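Local coordinates for protein gamma-glutamyltranspeptidase (Streptomyces lincolnensis, PDB 6J3I) that probably acts as a gamma-glutamyltranspeptidase, an Ntn-fold enzyme related to LmbA, of a family whose members cleave their own chain and then act on gamma-glutamyl amide bonds, at residues W276-V281 with L311-R316; L304-C309 with P536-D541; D507-H512 with E586-A591. The protein carries 1 engineered substitution. One frame throughout, in Å; residues are numbered along the deposited sequence.

Interaction 1 of 3, residues W276-V281 with L311-R316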
ATOM      1  N   TRP A 276     -12.475  -2.776  -4.407  1.00 21.10           N
ATOM      2  CA  TRP A 276     -11.992  -1.395  -4.571  1.00 20.90           C
ATOM      3  C   TRP A 276     -10.470  -1.253  -4.381  1.00 20.68           C
ATOM      4  O   TRP A 276      -9.902  -0.197  -4.671  1.00 20.39           O
ATOM      5  CB  TRP A 276     -12.729  -0.423  -3.637  1.00 21.18           C
ATOM      6  CG  TRP A 276     -12.726  -0.801  -2.196  1.00 21.34           C
ATOM      7  CD1 TRP A 276     -13.685  -1.512  -1.546  1.00 21.65           C
ATOM      8  CD2 TRP A 276     -11.729  -0.481  -1.217  1.00 21.31           C
ATOM      9  NE1 TRP A 276     -13.348  -1.670  -0.224  1.00 21.81           N
ATOM     10  CE2 TRP A 276     -12.155  -1.042   0.009  1.00 21.82           C
ATOM     11  CE3 TRP A 276     -10.519   0.222  -1.256  1.00 21.16           C
ATOM     12  CZ2 TRP A 276     -11.409  -0.921   1.198  1.00 21.75           C
ATOM     13  CZ3 TRP A 276      -9.777   0.346  -0.077  1.00 21.47           C
ATOM     14  CH2 TRP A 276     -10.230  -0.223   1.135  1.00 21.58           C
ATOM     15  N   SER A 277      -9.840  -2.300  -3.848  1.00 20.31           N
ATOM     16  CA  SER A 277      -8.396  -2.475  -3.835  1.00 19.90           C
ATOM     17  C   SER A 277      -8.062  -3.693  -4.670  1.00 19.63           C
ATOM     18  O   SER A 277      -8.953  -4.450  -5.048  1.00 20.00           O
ATOM     19  CB  SER A 277      -7.909  -2.719  -2.406  1.00 20.27           C
ATOM     20  OG  SER A 277      -8.168  -4.062  -1.985  1.00 20.45           O
ATOM     21  N   GLN A 278      -6.776  -3.914  -4.915  1.00 19.44           N
ATOM     22  CA  GLN A 278      -6.339  -5.163  -5.554  1.00 19.65           C
ATOM     23  C   GLN A 278      -6.375  -6.369  -4.609  1.00 19.75           C
ATOM     24  O   GLN A 278      -6.155  -7.471  -5.042  1.00 19.26           O
ATOM     25  CB  GLN A 278      -4.945  -5.028  -6.186  1.00 19.77           C
ATOM     26  CG  GLN A 278      -3.772  -4.869  -5.213  1.00 19.74           C
ATOM     27  CD  GLN A 278      -2.410  -4.962  -5.896  1.00 19.88           C
ATOM     28  OE1 GLN A 278      -1.442  -4.313  -5.482  1.00 20.18           O
ATOM     29  NE2 GLN A 278      -2.326  -5.772  -6.946  1.00 19.61           N
ATOM     30  N   GLY A 279      -6.643  -6.159  -3.321  1.00 20.27           N
ATOM     31  CA  GLY A 279      -6.667  -7.236  -2.318  1.00 20.67           C
ATOM     32  C   GLY A 279      -7.158  -8.610  -2.731  1.00 20.96           C
ATOM     33  O   GLY A 279      -6.487  -9.622  -2.479  1.00 20.60           O
ATOM     34  N   PRO A 280      -8.335  -8.661  -3.365  1.00 21.19           N
ATOM     35  CA  PRO A 280      -8.837  -9.920  -3.853  1.00 21.60           C
ATOM     36  C   PRO A 280      -8.005 -10.657  -4.910  1.00 22.27           C
ATOM     37  O   PRO A 280      -8.280 -11.837  -5.111  1.00 23.56           O
ATOM     38  CB  PRO A 280     -10.209  -9.544  -4.394  1.00 21.81           C
ATOM     39  CG  PRO A 280     -10.653  -8.469  -3.470  1.00 21.59           C
ATOM     40  CD  PRO A 280      -9.408  -7.660  -3.264  1.00 21.27           C
ATOM     41  N   VAL A 281      -7.025 -10.026  -5.576  1.00 22.65           N
ATOM     42  CA  VAL A 281      -6.130 -10.811  -6.493  1.00 23.15           C
ATOM     43  C   VAL A 281      -5.336 -11.886  -5.773  1.00 22.90           C
ATOM     44  O   VAL A 281      -5.068 -12.932  -6.346  1.00 23.34           O
ATOM     45  CB  VAL A 281      -5.060 -10.056  -7.354  1.00 23.89           C
ATOM     46  CG1 VAL A 281      -5.417 -10.125  -8.831  1.00 24.23           C
ATOM     47  CG2 VAL A 281      -4.773  -8.646  -6.914  1.00 24.27           C
ATOM     48  N   LEU A 311      -3.405 -14.801 -15.009  1.00 28.00           N
ATOM     49  CA  LEU A 311      -4.844 -15.070 -14.996  1.00 28.74           C
ATOM     50  C   LEU A 311      -5.582 -14.180 -13.995  1.00 28.08           C
ATOM     51  O   LEU A 311      -6.537 -13.497 -14.353  1.00 28.40           O
ATOM     52  CB  LEU A 311      -5.112 -16.558 -14.693  1.00 29.77           C
ATOM     53  CG  LEU A 311      -5.327 -17.569 -15.842  1.00 30.76           C
ATOM     54  CD1 LEU A 311      -5.308 -16.980 -17.252  1.00 31.19           C
ATOM     55  CD2 LEU A 311      -4.332 -18.719 -15.740  1.00 31.04           C
ATOM     56  N   ALA A 312      -5.111 -14.185 -12.754  1.00 27.73           N
ATOM     57  CA  ALA A 312      -5.760 -13.461 -11.658  1.00 27.20           C
ATOM     58  C   ALA A 312      -5.738 -11.949 -11.847  1.00 27.11           C
ATOM     59  O   ALA A 312      -6.711 -11.261 -11.514  1.00 26.55           O
ATOM     60  CB  ALA A 312      -5.109 -13.833 -10.336  1.00 27.22           C
ATOM     61  N   MET A 313      -4.624 -11.443 -12.374  1.00 27.22           N
ATOM     62  CA  MET A 313      -4.474 -10.013 -12.662  1.00 27.55           C
ATOM     63  C   MET A 313      -5.364  -9.541 -13.810  1.00 27.59           C
ATOM     64  O   MET A 313      -5.878  -8.424 -13.776  1.00 28.92           O
ATOM     65  CB  MET A 313      -3.013  -9.668 -12.962  1.00 27.94           C
ATOM     66  CG  MET A 313      -2.093  -9.793 -11.757  1.00 28.14           C
ATOM     67  SD  MET A 313      -2.383  -8.531 -10.504  1.00 28.98           S
ATOM     68  CE  MET A 313      -0.825  -7.661 -10.521  1.00 29.77           C
ATOM     69  N   ALA A 314      -5.540 -10.385 -14.820  1.00 27.41           N
ATOM     70  CA  ALA A 314      -6.435 -10.083 -15.934  1.00 26.55           C
ATOM     71  C   ALA A 314      -7.843  -9.841 -15.421  1.00 26.25           C
ATOM     72  O   ALA A 314      -8.529  -8.914 -15.868  1.00 26.01           O
ATOM     73  CB  ALA A 314      -6.426 -11.211 -16.952  1.00 26.52           C
ATOM     74  N   ASP A 315      -8.256 -10.665 -14.464  1.00 26.15           N
ATOM     75  CA  ASP A 315      -9.560 -10.507 -13.838  1.00 26.65           C
ATOM     76  C   ASP A 315      -9.644  -9.229 -13.017  1.00 26.56           C
ATOM     77  O   ASP A 315     -10.696  -8.597 -13.004  1.00 27.13           O
ATOM     78  CB  ASP A 315      -9.931 -11.722 -12.970  1.00 27.28           C
ATOM     79  CG  ASP A 315     -10.460 -12.903 -13.784  1.00 27.46           C
ATOM     80  OD1 ASP A 315     -10.748 -12.740 -14.990  1.00 26.73           O
ATOM     81  OD2 ASP A 315     -10.590 -14.005 -13.197  1.00 27.79           O
ATOM     82  N   ARG A 316      -8.570  -8.826 -12.335  1.00 26.37           N
ATOM     83  CA  ARG A 316      -8.645  -7.543 -11.623  1.00 26.20           C
ATOM     84  C   ARG A 316      -8.827  -6.382 -12.596  1.00 26.33           C
ATOM     85  O   ARG A 316      -9.704  -5.540 -12.392  1.00 25.49           O
ATOM     86  CB  ARG A 316      -7.521  -7.297 -10.611  1.00 25.82           C
ATOM     87  CG  ARG A 316      -6.166  -6.954 -11.168  1.00 26.06           C
ATOM     88  CD  ARG A 316      -5.454  -5.827 -10.427  1.00 26.02           C
ATOM     89  NE  ARG A 316      -4.431  -5.259 -11.312  1.00 25.81           N
ATOM     90  CZ  ARG A 316      -3.350  -4.581 -10.939  1.00 25.28           C
ATOM     91  NH1 ARG A 316      -3.080  -4.330  -9.661  1.00 25.34           N
ATOM     92  NH2 ARG A 316      -2.524  -4.148 -11.880  1.00 25.53           N
TER

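Interaction 2 of 3, residues L304-C309 with P536-D541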
ATOM      1  N   LEU A 304       3.964 -22.304 -12.296  1.00 26.46           N
ATOM      2  CA  LEU A 304       2.560 -22.423 -11.909  1.00 26.73           C
ATOM      3  C   LEU A 304       2.049 -21.119 -11.296  1.00 27.44           C
ATOM      4  O   LEU A 304       0.956 -20.647 -11.631  1.00 26.79           O
ATOM      5  CB  LEU A 304       2.354 -23.569 -10.913  1.00 25.80           C
ATOM      6  CG  LEU A 304       0.936 -23.647 -10.329  1.00 26.12           C
ATOM      7  CD1 LEU A 304      -0.076 -23.963 -11.422  1.00 26.10           C
ATOM      8  CD2 LEU A 304       0.830 -24.647  -9.187  1.00 26.05           C
ATOM      9  N   LEU A 305       2.852 -20.561 -10.394  1.00 28.40           N
ATOM     10  CA  LEU A 305       2.492 -19.331  -9.681  1.00 28.92           C
ATOM     11  C   LEU A 305       2.478 -18.100 -10.573  1.00 29.35           C
ATOM     12  O   LEU A 305       1.627 -17.218 -10.393  1.00 29.87           O
ATOM     13  CB  LEU A 305       3.388 -19.122  -8.443  1.00 28.96           C
ATOM     14  CG  LEU A 305       2.796 -19.493  -7.066  1.00 29.18           C
ATOM     15  CD1 LEU A 305       1.728 -20.576  -7.092  1.00 29.35           C
ATOM     16  CD2 LEU A 305       3.894 -19.896  -6.087  1.00 29.69           C
ATOM     17  N   VAL A 306       3.404 -18.044 -11.527  1.00 28.83           N
ATOM     18  CA  VAL A 306       3.500 -16.908 -12.449  1.00 29.35           C
ATOM     19  C   VAL A 306       2.303 -16.863 -13.405  1.00 29.58           C
ATOM     20  O   VAL A 306       1.704 -15.801 -13.597  1.00 29.57           O
ATOM     21  CB  VAL A 306       4.858 -16.914 -13.195  1.00 29.53           C
ATOM     22  CG1 VAL A 306       4.892 -15.921 -14.361  1.00 29.18           C
ATOM     23  CG2 VAL A 306       5.980 -16.599 -12.215  1.00 29.70           C
ATOM     24  N   GLU A 307       1.966 -18.013 -13.991  1.00 29.33           N
ATOM     25  CA  GLU A 307       0.828 -18.128 -14.913  1.00 28.64           C
ATOM     26  C   GLU A 307      -0.519 -17.902 -14.231  1.00 27.47           C
ATOM     27  O   GLU A 307      -1.405 -17.279 -14.800  1.00 27.22           O
ATOM     28  CB  GLU A 307       0.838 -19.499 -15.598  1.00 28.90           C
ATOM     29  CG  GLU A 307       1.972 -19.685 -16.581  1.00 29.10           C
ATOM     30  CD  GLU A 307       2.012 -18.572 -17.597  1.00 30.25           C
ATOM     31  OE1 GLU A 307       3.049 -17.886 -17.686  1.00 30.19           O
ATOM     32  OE2 GLU A 307       0.987 -18.358 -18.286  1.00 31.75           O
ATOM     33  N   GLY A 308      -0.656 -18.420 -13.017  1.00 26.79           N
ATOM     34  CA  GLY A 308      -1.819 -18.153 -12.180  1.00 27.02           C
ATOM     35  C   GLY A 308      -1.992 -16.682 -11.816  1.00 26.97           C
ATOM     36  O   GLY A 308      -3.114 -16.179 -11.774  1.00 27.83           O
ATOM     37  N   CYS A 309      -0.887 -15.987 -11.563  1.00 26.28           N
ATOM     38  CA  CYS A 309      -0.937 -14.550 -11.272  1.00 26.35           C
ATOM     39  C   CYS A 309      -1.426 -13.736 -12.480  1.00 26.38           C
ATOM     40  O   CYS A 309      -2.233 -12.816 -12.319  1.00 26.41           O
ATOM     41  CB  CYS A 309       0.428 -14.036 -10.797  1.00 26.40           C
ATOM     42  SG  CYS A 309       0.548 -12.240 -10.572  1.00 24.82           S
ATOM     43  N   PRO A 536      14.204 -16.141  -1.843  1.00 18.09           N
ATOM     44  CA  PRO A 536      14.150 -15.448  -3.130  1.00 18.02           C
ATOM     45  C   PRO A 536      12.708 -15.240  -3.580  1.00 18.11           C
ATOM     46  O   PRO A 536      11.895 -16.154  -3.492  1.00 17.89           O
ATOM     47  CB  PRO A 536      14.898 -16.385  -4.082  1.00 18.08           C
ATOM     48  CG  PRO A 536      15.812 -17.172  -3.204  1.00 18.22           C
ATOM     49  CD  PRO A 536      15.122 -17.299  -1.873  1.00 18.08           C
ATOM     50  N   ASN A 537      12.407 -14.024  -4.020  1.00 18.50           N
ATOM     51  CA  ASN A 537      11.065 -13.640  -4.443  1.00 18.48           C
ATOM     52  C   ASN A 537      11.105 -13.088  -5.869  1.00 18.83           C
ATOM     53  O   ASN A 537      12.168 -12.774  -6.396  1.00 18.84           O
ATOM     54  CB  ASN A 537      10.473 -12.619  -3.454  1.00 18.12           C
ATOM     55  CG  ASN A 537       8.970 -12.715  -3.351  1.00 17.94           C
ATOM     56  OD1 ASN A 537       8.314 -13.106  -4.299  1.00 18.30           O
ATOM     57  ND2 ASN A 537       8.420 -12.350  -2.208  1.00 17.68           N
ATOM     58  N   TRP A 538       9.933 -12.984  -6.485  1.00 19.60           N
ATOM     59  CA  TRP A 538       9.812 -12.617  -7.895  1.00 20.22           C
ATOM     60  C   TRP A 538       8.503 -11.882  -8.143  1.00 20.44           C
ATOM     61  O   TRP A 538       7.660 -11.769  -7.253  1.00 20.24           O
ATOM     62  CB  TRP A 538       9.903 -13.882  -8.789  1.00 20.65           C
ATOM     63  CG  TRP A 538       8.752 -14.857  -8.601  1.00 20.88           C
ATOM     64  CD1 TRP A 538       7.623 -14.954  -9.369  1.00 21.24           C
ATOM     65  CD2 TRP A 538       8.617 -15.840  -7.567  1.00 21.00           C
ATOM     66  NE1 TRP A 538       6.794 -15.942  -8.878  1.00 21.45           N
ATOM     67  CE2 TRP A 538       7.381 -16.500  -7.773  1.00 21.33           C
ATOM     68  CE3 TRP A 538       9.418 -16.231  -6.487  1.00 21.10           C
ATOM     69  CZ2 TRP A 538       6.931 -17.530  -6.937  1.00 21.43           C
ATOM     70  CZ3 TRP A 538       8.962 -17.259  -5.645  1.00 21.13           C
ATOM     71  CH2 TRP A 538       7.733 -17.892  -5.879  1.00 21.15           C
ATOM     72  N   HIS A 539       8.356 -11.382  -9.367  1.00 21.08           N
ATOM     73  CA  HIS A 539       7.113 -10.763  -9.836  1.00 21.57           C
ATOM     74  C   HIS A 539       7.084 -10.735 -11.359  1.00 22.63           C
ATOM     75  O   HIS A 539       8.125 -10.823 -12.016  1.00 22.72           O
ATOM     76  CB  HIS A 539       6.954  -9.329  -9.286  1.00 20.91           C
ATOM     77  CG  HIS A 539       7.794  -8.306  -9.991  1.00 20.33           C
ATOM     78  ND1 HIS A 539       7.327  -7.549 -11.042  1.00 20.58           N
ATOM     79  CD2 HIS A 539       9.072  -7.919  -9.797  1.00 20.10           C
ATOM     80  CE1 HIS A 539       8.280  -6.733 -11.455  1.00 20.04           C
ATOM     81  NE2 HIS A 539       9.351  -6.939 -10.716  1.00 19.82           N
ATOM     82  N   ASN A 540       5.886 -10.591 -11.911  1.00 24.30           N
ATOM     83  CA  ASN A 540       5.723 -10.361 -13.349  1.00 25.10           C
ATOM     84  C   ASN A 540       5.093  -8.986 -13.584  1.00 26.10           C
ATOM     85  O   ASN A 540       4.480  -8.406 -12.678  1.00 25.26           O
ATOM     86  CB  ASN A 540       4.882 -11.474 -13.988  1.00 25.26           C
ATOM     87  CG  ASN A 540       3.388 -11.251 -13.831  1.00 25.55           C
ATOM     88  OD1 ASN A 540       2.779 -10.485 -14.593  1.00 25.94           O
ATOM     89  ND2 ASN A 540       2.786 -11.916 -12.849  1.00 25.08           N
ATOM     90  N   ASP A 541       5.260  -8.494 -14.811  1.00 27.34           N
ATOM     91  CA  ASP A 541       4.660  -7.240 -15.277  1.00 28.50           C
ATOM     92  C   ASP A 541       3.746  -7.462 -16.503  1.00 28.25           C
ATOM     93  O   ASP A 541       3.503  -6.532 -17.286  1.00 28.11           O
ATOM     94  CB  ASP A 541       5.770  -6.226 -15.621  1.00 29.50           C
ATOM     95  CG  ASP A 541       6.474  -5.670 -14.388  1.00 30.28           C
ATOM     96  OD1 ASP A 541       5.789  -5.342 -13.393  1.00 31.43           O
ATOM     97  OD2 ASP A 541       7.718  -5.533 -14.432  1.00 30.11           O
TER

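Interaction 3 of 3, residues D507-H512 with E586-A591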
ATOM      1  N   ASP A 507       0.462  -7.764  -3.948  1.00 19.86           N
ATOM      2  CA  ASP A 507      -0.197  -9.074  -3.815  1.00 20.21           C
ATOM      3  C   ASP A 507       0.419 -10.196  -4.670  1.00 20.57           C
ATOM      4  O   ASP A 507      -0.149 -11.294  -4.763  1.00 20.70           O
ATOM      5  CB  ASP A 507      -1.712  -8.960  -4.053  1.00 20.14           C
ATOM      6  CG  ASP A 507      -2.470  -8.499  -2.811  1.00 19.77           C
ATOM      7  OD1 ASP A 507      -2.106  -8.883  -1.683  1.00 19.48           O
ATOM      8  OD2 ASP A 507      -3.451  -7.751  -2.966  1.00 19.63           O
ATOM      9  N   GLN A 508       1.572  -9.924  -5.278  1.00 20.38           N
ATOM     10  CA  GLN A 508       2.409 -10.972  -5.853  1.00 20.60           C
ATOM     11  C   GLN A 508       3.397 -11.454  -4.790  1.00 20.70           C
ATOM     12  O   GLN A 508       3.408 -12.640  -4.424  1.00 20.78           O
ATOM     13  CB  GLN A 508       3.159 -10.473  -7.095  1.00 20.55           C
ATOM     14  CG  GLN A 508       2.270  -9.815  -8.140  1.00 20.38           C
ATOM     15  CD  GLN A 508       3.003  -9.569  -9.445  1.00 20.33           C
ATOM     16  OE1 GLN A 508       3.691 -10.460  -9.961  1.00 19.99           O
ATOM     17  NE2 GLN A 508       2.869  -8.356  -9.987  1.00 19.68           N
ATOM     18  N   TRP A 509       4.210 -10.526  -4.287  1.00 20.57           N
ATOM     19  CA  TRP A 509       5.161 -10.833  -3.218  1.00 20.60           C
ATOM     20  C   TRP A 509       4.484 -11.449  -1.993  1.00 20.77           C
ATOM     21  O   TRP A 509       5.017 -12.384  -1.408  1.00 20.56           O
ATOM     22  CB  TRP A 509       5.936  -9.589  -2.792  1.00 20.40           C
ATOM     23  CG  TRP A 509       6.851  -9.073  -3.824  1.00 20.55           C
ATOM     24  CD1 TRP A 509       7.521  -9.799  -4.768  1.00 20.53           C
ATOM     25  CD2 TRP A 509       7.233  -7.710  -4.023  1.00 20.55           C
ATOM     26  NE1 TRP A 509       8.281  -8.970  -5.555  1.00 20.31           N
ATOM     27  CE2 TRP A 509       8.130  -7.682  -5.114  1.00 20.33           C
ATOM     28  CE3 TRP A 509       6.899  -6.504  -3.391  1.00 20.62           C
ATOM     29  CZ2 TRP A 509       8.699  -6.494  -5.588  1.00 20.40           C
ATOM     30  CZ3 TRP A 509       7.478  -5.317  -3.862  1.00 20.45           C
ATOM     31  CH2 TRP A 509       8.364  -5.327  -4.949  1.00 20.40           C
ATOM     32  N   GLN A 510       3.316 -10.935  -1.615  1.00 20.96           N
ATOM     33  CA  GLN A 510       2.603 -11.475  -0.452  1.00 21.76           C
ATOM     34  C   GLN A 510       2.088 -12.885  -0.642  1.00 22.07           C
ATOM     35  O   GLN A 510       2.038 -13.655   0.327  1.00 21.88           O
ATOM     36  CB  GLN A 510       1.439 -10.594  -0.046  1.00 21.77           C
ATOM     37  CG  GLN A 510       1.889  -9.390   0.715  1.00 21.59           C
ATOM     38  CD  GLN A 510       0.733  -8.545   1.128  1.00 22.06           C
ATOM     39  OE1 GLN A 510       0.374  -7.576   0.449  1.00 22.62           O
ATOM     40  NE2 GLN A 510       0.116  -8.916   2.242  1.00 22.22           N
ATOM     41  N   LEU A 511       1.691 -13.220  -1.869  1.00 22.25           N
ATOM     42  CA  LEU A 511       1.260 -14.581  -2.160  1.00 22.23           C
ATOM     43  C   LEU A 511       2.437 -15.547  -2.017  1.00 22.00           C
ATOM     44  O   LEU A 511       2.304 -16.592  -1.379  1.00 22.70           O
ATOM     45  CB  LEU A 511       0.647 -14.708  -3.555  1.00 22.20           C
ATOM     46  CG  LEU A 511       0.197 -16.165  -3.795  1.00 22.52           C
ATOM     47  CD1 LEU A 511      -1.301 -16.307  -3.635  1.00 22.78           C
ATOM     48  CD2 LEU A 511       0.665 -16.708  -5.135  1.00 22.62           C
ATOM     49  N   HIS A 512       3.574 -15.191  -2.605  1.00 21.46           N
ATOM     50  CA  HIS A 512       4.781 -16.013  -2.511  1.00 21.50           C
ATOM     51  C   HIS A 512       5.183 -16.123  -1.046  1.00 21.66           C
ATOM     52  O   HIS A 512       5.595 -17.191  -0.592  1.00 22.02           O
ATOM     53  CB  HIS A 512       5.958 -15.444  -3.327  1.00 21.81           C
ATOM     54  CG  HIS A 512       5.595 -14.995  -4.713  1.00 22.14           C
ATOM     55  ND1 HIS A 512       4.488 -15.464  -5.380  1.00 22.42           N
ATOM     56  CD2 HIS A 512       6.203 -14.131  -5.561  1.00 22.20           C
ATOM     57  CE1 HIS A 512       4.422 -14.896  -6.570  1.00 22.65           C
ATOM     58  NE2 HIS A 512       5.456 -14.089  -6.708  1.00 22.40           N
ATOM     59  N   GLU A 586      13.631  -7.777  -4.255  1.00 20.51           N
ATOM     60  CA  GLU A 586      12.215  -8.126  -4.444  1.00 20.43           C
ATOM     61  C   GLU A 586      11.505  -8.301  -3.107  1.00 20.52           C
ATOM     62  O   GLU A 586      11.808  -9.230  -2.356  1.00 21.04           O
ATOM     63  CB  GLU A 586      12.096  -9.412  -5.258  1.00 20.50           C
ATOM     64  CG  GLU A 586      12.638  -9.311  -6.689  1.00 20.90           C
ATOM     65  CD  GLU A 586      11.698  -8.593  -7.644  1.00 20.98           C
ATOM     66  OE1 GLU A 586      12.158  -7.722  -8.431  1.00 20.46           O
ATOM     67  OE2 GLU A 586      10.490  -8.912  -7.599  1.00 20.58           O
ATOM     68  N   GLY A 587      10.575  -7.391  -2.813  1.00 20.38           N
ATOM     69  CA  GLY A 587       9.747  -7.450  -1.607  1.00 20.56           C
ATOM     70  C   GLY A 587      10.239  -6.547  -0.490  1.00 20.49           C
ATOM     71  O   GLY A 587      11.438  -6.461  -0.247  1.00 19.92           O
ATOM     72  N   ARG A 588       9.310  -5.857   0.172  1.00 20.24           N
ATOM     73  CA  ARG A 588       9.600  -5.168   1.430  1.00 20.61           C
ATOM     74  C   ARG A 588       8.600  -5.647   2.497  1.00 20.13           C
ATOM     75  O   ARG A 588       7.872  -4.864   3.117  1.00 20.66           O
ATOM     76  CB  ARG A 588       9.619  -3.635   1.245  1.00 21.25           C
ATOM     77  CG  ARG A 588      10.891  -3.091   0.581  1.00 22.05           C
ATOM     78  CD  ARG A 588      10.643  -2.520  -0.806  1.00 22.68           C
ATOM     79  NE  ARG A 588       9.849  -1.281  -0.756  1.00 23.74           N
ATOM     80  CZ  ARG A 588       9.129  -0.775  -1.765  1.00 24.21           C
ATOM     81  NH1 ARG A 588       9.068  -1.397  -2.950  1.00 24.76           N
ATOM     82  NH2 ARG A 588       8.437   0.355  -1.580  1.00 23.85           N
ATOM     83  N   LEU A 589       8.597  -6.958   2.705  1.00 19.67           N
ATOM     84  CA  LEU A 589       7.615  -7.628   3.561  1.00 19.21           C
ATOM     85  C   LEU A 589       7.764  -7.304   5.051  1.00 18.60           C
ATOM     86  O   LEU A 589       8.875  -7.090   5.559  1.00 18.68           O
ATOM     87  CB  LEU A 589       7.679  -9.145   3.365  1.00 19.22           C
ATOM     88  CG  LEU A 589       7.223  -9.680   2.001  1.00 19.39           C
ATOM     89  CD1 LEU A 589       7.944 -10.979   1.653  1.00 19.48           C
ATOM     90  CD2 LEU A 589       5.715  -9.890   1.966  1.00 19.30           C
ATOM     91  N   CYS A 590       6.615  -7.259   5.722  1.00 17.77           N
ATOM     92  CA  CYS A 590       6.520  -7.156   7.171  1.00 17.41           C
ATOM     93  C   CYS A 590       5.577  -8.256   7.632  1.00 17.03           C
ATOM     94  O   CYS A 590       4.676  -8.640   6.906  1.00 16.06           O
ATOM     95  CB  CYS A 590       5.977  -5.788   7.578  1.00 17.36           C
ATOM     96  SG  CYS A 590       6.806  -4.405   6.777  1.00 17.52           S
ATOM     97  N   ALA A 591       5.811  -8.774   8.832  1.00 17.43           N
ATOM     98  CA  ALA A 591       4.960  -9.814   9.400  1.00 17.80           C
ATOM     99  C   ALA A 591       5.054  -9.801  10.912  1.00 18.23           C
ATOM    100  O   ALA A 591       6.147  -9.718  11.463  1.00 18.39           O
ATOM    101  CB  ALA A 591       5.354 -11.185   8.864  1.00 17.65           C
TER

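Interaction 1 of 3, residues W276-V281 with L311-R316
The flat ends of Gln278 and Arg316 lie side by side and point the same way, the amide plane turned 36° from the guanidinium. The amide approaches the guanidinium at a slant. One guanidinium face carries Met313 CE, 4.0 Å above its centre, a methyl brought there from a turn earlier on the same helix by bends at chi2 and chi3. The charge has its strongest partner in Asp504, which forms a salt bridge through Arg316 NH1. Arg316 starts out with CG held between the two backbone arms of its own residue (chi1 74°), and this turns the chain along the helix flank facing Val281.

These segments belong to successive helices, 280-288 and 299-319, in a helical layer of the Ntn-type alpha-beta-beta-alpha sandwich; the turn at 277-280 leads into the first of them. There Ser277 makes an ST turn, its OG accepting from Gly279 N at 2.9 Å, while the same hydroxyl is also bonded to Gly274 O.

Apolar packing centres on Val281. Its CG1 lies against helix 299-319, 4.0 Å from Ala312 CB and 3.8 Å from Met313 SD. Arg316 CB is close to the same methyl, 3.9 Å from Val281 CG1. Ala312 offers both its CB and its carbonyl O to CG1, the O being already engaged by Arg316 N at 3.2 Å in the helix. Val281 and Ala312 come within 5.8 Å of each other, CA to CA. One turn along helix 280-288, Gln284 and Gln285 continue the packing on Ala312.

Interaction 2 of 3, residues L304-C309 with P536-D541
Helix 304-309 runs over strand 538-540 with their short axes 9.0 Å apart and their N-to-C directions 36° from parallel, the backbones drawing nearest at Val306 and Asn540, 7.0 Å between CA atoms. The indole of Trp538 lies between the strand and the helix, touching Leu305 and Val306. A chi1 of 65° tucks CG of Trp538 over its own backbone and turns the ring toward the helix. Leu305 meets the ring at its edge and near its plane, CD2 lying 3.9 Å from Trp538 CZ2, with the two side chains at about a right angle. Val306 approaches the pyrrole part obliquely: CG2 is 3.5 Å from Trp538 NE1 and 3.7 Å from Trp538 CD1. Two successive helix residues thus border the indole, Leu305 at CZ2 and Val306 at NE1 and CD1, and the ring of His512, from helix 506-519, stacks with it.

Further along, Asn540 turns its amide toward the helix, ND2 coming 3.2 Å from Cys309 SG and 3.8 Å from Cys309 CB. At the other end of the amide OD1 accepts from Ser542 N, consistent with a rotation that leaves ND2 toward Cys309. Val306 is also packed against Val557 and His576. Strand 538-540 is an outer strand of a small mixed sheet, antiparallel to 556-560, which in turn runs parallel to 577-581 and is joined to it through helix 565-573; helix 299-319 of the Ntn-fold helical layer packs against this three-stranded unit.

Interaction 3 of 3, residues D507-H512 with E586-A591
The indole of Trp509 lies flat against the backbone of Gly587 and takes the carboxylate of Glu586 at its edge, the carboxylate plane standing 77° from the ring. In the Ntn-type sandwich this joins helix 506-519 to the turn that leads into strand 590-594 of the central sheets. Gly587 N sits 3.3 Å above the centre of the indole, and Gly587 CA makes a CH-pi contact over the face, 3.6 Å from the centroid of the six-membered ring. The backbone angles of Gly587, with phi positive, call for glycine by themselves. A chi1 of -67° swings the Trp509 ring out from the helix toward Gly587, and NE1 donates to Glu586 OE2 at 3.0 Å, bent to 149°, although the place of that oxygen is less sure. The Glu586 chain folds back at chi2 to reach it. Arg588 brings its guanidinium to the far edge of the same ring, NH1 4.3 Å from Trp509 CZ3. Beyond the indole, Leu589 and Gln510 cross obliquely, with Leu589 CD2 4.1 Å from Gln510 CG.

From the N terminus, interaction 1 closes the shortest loop, bringing the turn into helix 280-288 back against helix 299-319. Interaction 2 opens inside that loop, on the same helix, and closes more than two hundred residues later at strand 538-540, so the two cross. Interaction 3 opens at helix 506-519 within the loop of interaction 2 and closes at 586-591, crossing it too; interactions 1 and 3 follow in series. Helix 506-519 links all three: Gln508 packs on Met313 and, through OE1, probably bonds Asn540 N (2.9 Å). Together they tie the helices to the small mixed sheet and to strand 590-594.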